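Local coordinates for protein beta-lactamase (Burkholderia cenocepacia, PDB 5E2G) that probably hydrolyses beta-lactams to substituted beta-amino acids, as a member of the class C beta-lactamase family, at residues A[181-187]-A[222-228]; A[55-59]-A[195-199]. All coordinates share one frame; numbering follows the deposited sequence.

Interaction 1 of 2, residues A[181-187]-A[222-228]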
ATOM      1  N   GLY A 181     -12.893 -10.176  -3.619  1.00 16.87           N
ATOM      2  CA  GLY A 181     -13.197 -10.373  -5.018  1.00 20.98           C
ATOM      3  C   GLY A 181     -12.119  -9.807  -5.912  1.00 21.17           C
ATOM      4  O   GLY A 181     -12.426  -9.279  -6.986  1.00 21.68           O
HETATM    5  N   MSE A 182     -10.863  -9.885  -5.484  1.00 18.00           N
HETATM    6  CA  MSE A 182      -9.740  -9.454  -6.300  1.00 19.41           C
HETATM    7  C   MSE A 182      -9.181 -10.667  -7.039  1.00 20.34           C
HETATM    8  O   MSE A 182      -8.341 -11.400  -6.511  1.00 20.85           O
HETATM    9  CB  MSE A 182      -8.669  -8.791  -5.435  1.00 18.66           C
HETATM   10  CG  MSE A 182      -9.180  -7.609  -4.615  1.00 20.67           C
HETATM   11 SE   MSE A 182      -7.842  -6.940  -3.351  1.00 25.56          SE
HETATM   12  CE  MSE A 182      -6.606  -6.169  -4.620  1.00 24.03           C
ATOM     13  N   THR A 183      -9.673 -10.881  -8.258  1.00 21.17           N
ATOM     14  CA  THR A 183      -9.406 -12.097  -9.015  1.00 22.16           C
ATOM     15  C   THR A 183      -8.233 -11.958  -9.979  1.00 25.66           C
ATOM     16  O   THR A 183      -7.943 -12.904 -10.715  1.00 31.21           O
ATOM     17  CB  THR A 183     -10.658 -12.534  -9.798  1.00 23.87           C
ATOM     18  OG1 THR A 183     -11.009 -11.527 -10.749  1.00 25.89           O
ATOM     19  CG2 THR A 183     -11.830 -12.746  -8.877  1.00 22.95           C
ATOM     20  N   HIS A 184      -7.562 -10.811 -10.010  1.00 22.68           N
ATOM     21  CA  HIS A 184      -6.369 -10.623 -10.830  1.00 18.84           C
ATOM     22  C   HIS A 184      -5.279  -9.948 -10.014  1.00 19.31           C
ATOM     23  O   HIS A 184      -4.624  -8.993 -10.437  1.00 18.26           O
ATOM     24  CB  HIS A 184      -6.721  -9.868 -12.100  1.00 24.08           C
ATOM     25  CG  HIS A 184      -7.439 -10.720 -13.098  1.00 32.75           C
ATOM     26  ND1 HIS A 184      -6.788 -11.651 -13.880  1.00 37.41           N
ATOM     27  CD2 HIS A 184      -8.754 -10.821 -13.406  1.00 36.13           C
ATOM     28  CE1 HIS A 184      -7.670 -12.275 -14.641  1.00 37.56           C
ATOM     29  NE2 HIS A 184      -8.869 -11.790 -14.374  1.00 38.81           N
ATOM     30  N   THR A 185      -5.070 -10.487  -8.817  1.00 19.74           N
ATOM     31  CA  THR A 185      -4.141  -9.955  -7.836  1.00 18.96           C
ATOM     32  C   THR A 185      -3.290 -11.109  -7.330  1.00 18.20           C
ATOM     33  O   THR A 185      -3.830 -12.152  -6.952  1.00 18.00           O
ATOM     34  CB  THR A 185      -4.889  -9.282  -6.678  1.00 16.64           C
ATOM     35  OG1 THR A 185      -5.719  -8.236  -7.188  1.00 18.34           O
ATOM     36  CG2 THR A 185      -3.916  -8.697  -5.678  1.00 15.40           C
ATOM     37  N   TYR A 186      -1.970 -10.931  -7.335  1.00 18.53           N
ATOM     38  CA  TYR A 186      -1.058 -12.031  -7.048  1.00 19.54           C
ATOM     39  C   TYR A 186       0.106 -11.579  -6.185  1.00 17.29           C
ATOM     40  O   TYR A 186       0.610 -10.465  -6.337  1.00 18.49           O
ATOM     41  CB  TYR A 186      -0.502 -12.644  -8.342  1.00 22.21           C
ATOM     42  CG  TYR A 186      -1.577 -12.940  -9.353  1.00 23.89           C
ATOM     43  CD1 TYR A 186      -2.428 -14.029  -9.187  1.00 27.47           C
ATOM     44  CD2 TYR A 186      -1.758 -12.123 -10.458  1.00 22.95           C
ATOM     45  CE1 TYR A 186      -3.424 -14.303 -10.103  1.00 27.89           C
ATOM     46  CE2 TYR A 186      -2.747 -12.391 -11.383  1.00 24.45           C
ATOM     47  CZ  TYR A 186      -3.581 -13.479 -11.198  1.00 25.59           C
ATOM     48  OH  TYR A 186      -4.572 -13.741 -12.113  1.00 26.95           O
ATOM     49  N   ILE A 187       0.531 -12.459  -5.282  1.00 16.93           N
ATOM     50  CA  ILE A 187       1.895 -12.393  -4.773  1.00 17.01           C
ATOM     51  C   ILE A 187       2.836 -13.098  -5.737  1.00 22.52           C
ATOM     52  O   ILE A 187       3.891 -12.570  -6.108  1.00 22.97           O
ATOM     53  CB  ILE A 187       1.969 -13.005  -3.361  1.00 19.82           C
ATOM     54  CG1 ILE A 187       1.109 -12.210  -2.377  1.00 23.43           C
ATOM     55  CG2 ILE A 187       3.405 -13.079  -2.881  1.00 19.05           C
ATOM     56  CD1 ILE A 187       1.525 -10.766  -2.231  1.00 25.44           C
ATOM     57  N   VAL A 222       2.932  -7.407  -4.362  1.00 18.37           N
ATOM     58  CA  VAL A 222       1.647  -7.455  -5.052  1.00 17.33           C
ATOM     59  C   VAL A 222       1.796  -6.956  -6.484  1.00 17.05           C
ATOM     60  O   VAL A 222       2.330  -5.867  -6.737  1.00 17.81           O
ATOM     61  CB  VAL A 222       0.574  -6.650  -4.300  1.00 17.93           C
ATOM     62  CG1 VAL A 222      -0.712  -6.676  -5.088  1.00 16.48           C
ATOM     63  CG2 VAL A 222       0.344  -7.220  -2.913  1.00 16.67           C
ATOM     64  N   ARG A 223       1.331  -7.774  -7.422  1.00 18.03           N
ATOM     65  CA  ARG A 223       1.018  -7.376  -8.782  1.00 16.76           C
ATOM     66  C   ARG A 223      -0.496  -7.417  -8.929  1.00 20.99           C
ATOM     67  O   ARG A 223      -1.142  -8.330  -8.407  1.00 25.48           O
ATOM     68  CB  ARG A 223       1.677  -8.318  -9.789  1.00 17.31           C
ATOM     69  CG  ARG A 223       3.099  -7.943 -10.209  1.00 28.15           C
ATOM     70  CD  ARG A 223       4.083  -7.796  -9.050  1.00 26.27           C
ATOM     71  NE  ARG A 223       4.316  -9.031  -8.312  1.00 22.90           N
ATOM     72  CZ  ARG A 223       5.307  -9.880  -8.560  1.00 26.85           C
ATOM     73  NH1 ARG A 223       6.161  -9.644  -9.543  1.00 30.06           N
ATOM     74  NH2 ARG A 223       5.439 -10.974  -7.826  1.00 28.22           N
ATOM     75  N   THR A 224      -1.077  -6.429  -9.606  1.00 21.72           N
ATOM     76  CA  THR A 224      -2.534  -6.353  -9.659  1.00 21.43           C
ATOM     77  C   THR A 224      -2.962  -5.464 -10.819  1.00 20.64           C
ATOM     78  O   THR A 224      -2.138  -4.825 -11.479  1.00 21.10           O
ATOM     79  CB  THR A 224      -3.112  -5.846  -8.324  1.00 25.92           C
ATOM     80  OG1 THR A 224      -4.546  -5.845  -8.374  1.00 25.88           O
ATOM     81  CG2 THR A 224      -2.618  -4.441  -8.017  1.00 28.45           C
ATOM     82  N   THR A 225      -4.269  -5.450 -11.069  1.00 19.86           N
ATOM     83  CA  THR A 225      -4.889  -4.598 -12.074  1.00 20.84           C
ATOM     84  C   THR A 225      -5.497  -3.366 -11.418  1.00 21.00           C
ATOM     85  O   THR A 225      -5.695  -3.312 -10.201  1.00 17.54           O
ATOM     86  CB  THR A 225      -5.987  -5.335 -12.842  1.00 20.49           C
ATOM     87  OG1 THR A 225      -7.068  -5.626 -11.953  1.00 19.10           O
ATOM     88  CG2 THR A 225      -5.463  -6.618 -13.424  1.00 21.81           C
ATOM     89  N   ALA A 226      -5.823  -2.377 -12.255  1.00 18.27           N
ATOM     90  CA  ALA A 226      -6.476  -1.183 -11.739  1.00 16.92           C
ATOM     91  C   ALA A 226      -7.843  -1.521 -11.178  1.00 20.64           C
ATOM     92  O   ALA A 226      -8.239  -0.993 -10.133  1.00 19.40           O
ATOM     93  CB  ALA A 226      -6.594  -0.120 -12.827  1.00 22.45           C
ATOM     94  N   ALA A 227      -8.573  -2.413 -11.851  1.00 19.33           N
ATOM     95  CA  ALA A 227      -9.891  -2.801 -11.364  1.00 19.02           C
ATOM     96  C   ALA A 227      -9.808  -3.398  -9.964  1.00 16.83           C
ATOM     97  O   ALA A 227     -10.577  -3.027  -9.074  1.00 16.60           O
ATOM     98  CB  ALA A 227     -10.539  -3.786 -12.339  1.00 20.13           C
ATOM     99  N   ASP A 228      -8.867  -4.319  -9.744  1.00 20.21           N
ATOM    100  CA  ASP A 228      -8.792  -4.996  -8.452  1.00 18.68           C
ATOM    101  C   ASP A 228      -8.402  -4.031  -7.342  1.00 18.26           C
ATOM    102  O   ASP A 228      -8.994  -4.053  -6.254  1.00 15.16           O
ATOM    103  CB  ASP A 228      -7.802  -6.155  -8.516  1.00 16.85           C
ATOM    104  CG  ASP A 228      -8.434  -7.444  -9.026  1.00 22.93           C
ATOM    105  OD1 ASP A 228      -9.545  -7.409  -9.596  1.00 24.69           O
ATOM    106  OD2 ASP A 228      -7.804  -8.502  -8.859  1.00 27.86           O
TER

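Interaction 2 of 2, residues A[55-59]-A[195-199]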
ATOM      1  N   ASP A  55      -6.815  -6.430 -17.870  1.00 22.49           N
ATOM      2  CA  ASP A  55      -6.124  -7.474 -17.126  1.00 28.09           C
ATOM      3  C   ASP A  55      -4.640  -7.204 -16.934  1.00 25.98           C
ATOM      4  O   ASP A  55      -3.953  -8.029 -16.324  1.00 24.32           O
ATOM      5  CB  ASP A  55      -6.319  -8.815 -17.829  1.00 33.82           C
ATOM      6  CG  ASP A  55      -7.769  -9.209 -17.911  1.00 40.60           C
ATOM      7  OD1 ASP A  55      -8.567  -8.691 -17.098  1.00 44.20           O
ATOM      8  OD2 ASP A  55      -8.112 -10.035 -18.785  1.00 44.53           O
ATOM      9  N   THR A  56      -4.137  -6.073 -17.431  1.00 21.61           N
ATOM     10  CA  THR A  56      -2.719  -5.748 -17.335  1.00 21.37           C
ATOM     11  C   THR A  56      -2.279  -5.616 -15.880  1.00 20.15           C
ATOM     12  O   THR A  56      -2.920  -4.924 -15.086  1.00 22.52           O
ATOM     13  CB  THR A  56      -2.455  -4.446 -18.085  1.00 21.82           C
ATOM     14  OG1 THR A  56      -2.694  -4.653 -19.478  1.00 23.09           O
ATOM     15  CG2 THR A  56      -1.024  -3.969 -17.862  1.00 27.97           C
ATOM     16  N   LEU A  57      -1.170  -6.269 -15.536  1.00 25.40           N
ATOM     17  CA  LEU A  57      -0.666  -6.301 -14.164  1.00 24.20           C
ATOM     18  C   LEU A  57       0.434  -5.262 -13.963  1.00 24.69           C
ATOM     19  O   LEU A  57       1.349  -5.147 -14.788  1.00 25.05           O
ATOM     20  CB  LEU A  57      -0.137  -7.694 -13.805  1.00 19.03           C
ATOM     21  CG  LEU A  57      -1.134  -8.863 -13.774  1.00 28.04           C
ATOM     22  CD1 LEU A  57      -0.408 -10.211 -13.793  1.00 27.96           C
ATOM     23  CD2 LEU A  57      -2.060  -8.784 -12.564  1.00 23.64           C
ATOM     24  N   PHE A  58       0.339  -4.515 -12.859  1.00 22.57           N
ATOM     25  CA  PHE A  58       1.348  -3.561 -12.426  1.00 20.89           C
ATOM     26  C   PHE A  58       1.850  -3.943 -11.038  1.00 20.62           C
ATOM     27  O   PHE A  58       1.092  -4.463 -10.215  1.00 20.54           O
ATOM     28  CB  PHE A  58       0.790  -2.136 -12.365  1.00 19.57           C
ATOM     29  CG  PHE A  58       0.271  -1.619 -13.673  1.00 21.34           C
ATOM     30  CD1 PHE A  58      -0.995  -1.967 -14.122  1.00 20.48           C
ATOM     31  CD2 PHE A  58       1.031  -0.754 -14.441  1.00 24.59           C
ATOM     32  CE1 PHE A  58      -1.478  -1.486 -15.320  1.00 21.03           C
ATOM     33  CE2 PHE A  58       0.544  -0.264 -15.642  1.00 24.30           C
ATOM     34  CZ  PHE A  58      -0.712  -0.638 -16.080  1.00 23.31           C
ATOM     35  N   GLU A  59       3.133  -3.683 -10.779  1.00 20.46           N
ATOM     36  CA  GLU A  59       3.672  -3.784  -9.427  1.00 16.10           C
ATOM     37  C   GLU A  59       3.312  -2.520  -8.653  1.00 15.50           C
ATOM     38  O   GLU A  59       3.582  -1.407  -9.111  1.00 16.80           O
ATOM     39  CB  GLU A  59       5.191  -3.957  -9.449  1.00 19.51           C
ATOM     40  CG  GLU A  59       5.691  -4.949 -10.472  1.00 21.08           C
ATOM     41  CD  GLU A  59       7.199  -4.907 -10.661  1.00 22.52           C
ATOM     42  OE1 GLU A  59       7.865  -4.041 -10.054  1.00 21.10           O
ATOM     43  OE2 GLU A  59       7.714  -5.745 -11.431  1.00 25.39           O
ATOM     44  N   ALA A 195       1.538 -13.404 -19.245  1.00 29.14           N
ATOM     45  CA  ALA A 195       1.253 -12.602 -20.429  1.00 31.04           C
ATOM     46  C   ALA A 195       0.587 -11.277 -20.094  1.00 26.69           C
ATOM     47  O   ALA A 195       0.650 -10.349 -20.905  1.00 27.88           O
ATOM     48  CB  ALA A 195       0.367 -13.386 -21.398  1.00 32.80           C
ATOM     49  N   ASP A 196      -0.059 -11.175 -18.935  1.00 24.80           N
ATOM     50  CA  ASP A 196      -0.715  -9.948 -18.499  1.00 24.65           C
ATOM     51  C   ASP A 196       0.226  -8.975 -17.797  1.00 25.91           C
ATOM     52  O   ASP A 196      -0.165  -7.828 -17.562  1.00 25.33           O
ATOM     53  CB  ASP A 196      -1.877 -10.275 -17.550  1.00 26.88           C
ATOM     54  CG  ASP A 196      -2.924 -11.179 -18.180  1.00 32.87           C
ATOM     55  OD1 ASP A 196      -2.989 -11.256 -19.427  1.00 38.91           O
ATOM     56  OD2 ASP A 196      -3.698 -11.800 -17.420  1.00 32.54           O
ATOM     57  N   TYR A 197       1.445  -9.401 -17.470  1.00 27.58           N
ATOM     58  CA  TYR A 197       2.342  -8.676 -16.575  1.00 26.96           C
ATOM     59  C   TYR A 197       3.061  -7.591 -17.366  1.00 27.88           C
ATOM     60  O   TYR A 197       3.899  -7.891 -18.219  1.00 31.83           O
ATOM     61  CB  TYR A 197       3.316  -9.669 -15.947  1.00 22.16           C
ATOM     62  CG  TYR A 197       4.120  -9.213 -14.744  1.00 24.30           C
ATOM     63  CD1 TYR A 197       4.320  -7.868 -14.462  1.00 26.01           C
ATOM     64  CD2 TYR A 197       4.701 -10.152 -13.897  1.00 24.85           C
ATOM     65  CE1 TYR A 197       5.076  -7.471 -13.366  1.00 25.16           C
ATOM     66  CE2 TYR A 197       5.453  -9.766 -12.806  1.00 23.65           C
ATOM     67  CZ  TYR A 197       5.638  -8.426 -12.544  1.00 23.23           C
ATOM     68  OH  TYR A 197       6.388  -8.048 -11.456  1.00 23.73           O
ATOM     69  N   ALA A 198       2.742  -6.331 -17.081  1.00 26.90           N
ATOM     70  CA  ALA A 198       3.362  -5.224 -17.790  1.00 21.69           C
ATOM     71  C   ALA A 198       4.863  -5.186 -17.515  1.00 25.29           C
ATOM     72  O   ALA A 198       5.361  -5.767 -16.551  1.00 24.60           O
ATOM     73  CB  ALA A 198       2.718  -3.899 -17.385  1.00 23.40           C
ATOM     74  N   GLN A 199       5.593  -4.499 -18.390  1.00 27.39           N
ATOM     75  CA  GLN A 199       7.022  -4.295 -18.206  1.00 28.51           C
ATOM     76  C   GLN A 199       7.255  -2.948 -17.535  1.00 26.06           C
ATOM     77  O   GLN A 199       6.712  -1.929 -17.972  1.00 23.99           O
ATOM     78  CB  GLN A 199       7.767  -4.360 -19.540  1.00 34.19           C
ATOM     79  CG  GLN A 199       9.249  -3.992 -19.450  1.00 40.24           C
ATOM     80  CD  GLN A 199      10.123  -5.102 -18.880  1.00 45.05           C
ATOM     81  OE1 GLN A 199      10.799  -4.915 -17.869  1.00 41.53           O
ATOM     82  NE2 GLN A 199      10.130  -6.256 -19.546  1.00 51.89           N
TER
HETATM   83  O   HOH W   1      -4.756 -10.680 -15.466  1.00 28.92           O

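Interaction 1 of 2, residues A[181-187]-A[222-228]
Asp228 reaches from the first turn of helix 226-235 into the bend at 182-185, where its OD2 accepts two hydrogen bonds. His184 N comes from the syn side, 2.6 Å from Asp228 OD2, and Thr185 OG1 lies 2.7 Å from the same oxygen on its anti lone pair. Two donors on one atom fix the carboxylate's rotation and would probably stabilise its charge in this buried place. With chi1 at -58°, Thr185 keeps OG1 beside its own backbone N, from where it also meets Thr224 OG1 at 2.9 Å; the two threonines lie side by side, pointing the same way. The Asp228 backbone N is capped in turn by Thr225 OG1.

Backbone bonding follows at Tyr186 and Arg223, an antiparallel hydrogen-bonded pair, with Tyr186 N to Arg223 O 2.9 Å and Arg223 N to Tyr186 O 3.0 Å. The Arg223 chain, bent at chi2 and chi3, folds back so that NH2 meets Ile187 O at 2.8 Å in the guanidinium plane, while NH1 serves Tyr197.

Two methyl contacts flank Val222: Ile187 CD1 on CG2 and Thr185 CG2 on CG1, each 3.8 Å. CE of selenomethionine Met182 lies against Asp228 O. Altogether, a single beta bridge beside a threonine N-cap joins the loop after helix 168-180 to the start of helix 226-235 within the serine beta-lactamase fold.

Interaction 2 of 2, residues A[55-59]-A[195-199]
A single backbone bridge joins Leu57 to Tyr197, just after the turn at Ala195 and Asp196. Leu57 N donates to Asp196 O at 2.7 Å from above the carbonyl plane, and Leu57 O receives Ala198 N at 2.9 Å in its carbonyl plane, so the leucine backbone is held on both its polar atoms. Leu57 points toward segment 195-199, whereas Tyr197 starts away from 55-59 and its ring end comes back to it.

The Tyr197 side chain can be traced outward from this bridge. Its CB touches Leu57 CD1 loosely, at 4.3 Å. CG stands anti to the backbone N (chi1 -166°), which carries the ring along segment 55-59 toward Glu59. CD1 passes Leu57 O at 4.0 Å; CE1 and CZ then approach Glu59 OE2, at 3.7 Å and 3.6 Å, this oxygen lying at the ring edge, near its plane. At the tip, Tyr197 OH donates to Glu59 OE2 at 2.7 Å, meeting the carboxylate from its anti side; the carboxylate plane is turned 70° from the ring. The same hydroxyl is bonded by Arg223, while Glu59 OE1 is held by Thr317, so this buried acid has a partner for each oxygen. Arg209 engages the ring in a cation-pi contact.

At the other end a water joins Asp55 O to Asp196 OD2, and Asp196 CB lies 3.3 Å from Asp55 O. Thr56 CG2 packs on Ala198 CB. The loop between helix 168-180 and strand 200-201 thus lies against the lead-in to strand 58-59, which pairs with strand 223-224.

Overall arrangement
Following the chain, segment 55-59 comes first, just ahead of helix 64-77, at whose start a probable SxxK motif (Ser62, Lys65) of the active site lies. Much later the chain leaves helix 168-180 through 181-187, the first half of interaction 1. It then reaches 195-199, where interaction 2 closes a long loop of 135 residues, and finally 222-228, where interaction 1 closes a shorter one of 34. The two loops therefore cross. They meet directly: strands 58-59 and 223-224 are antiparallel neighbours, bonded by Phe58 N and Thr224 O, and Leu57 packs against His184. Together they tie helices 168-180 and 226-235 to the strand before helix 64-77.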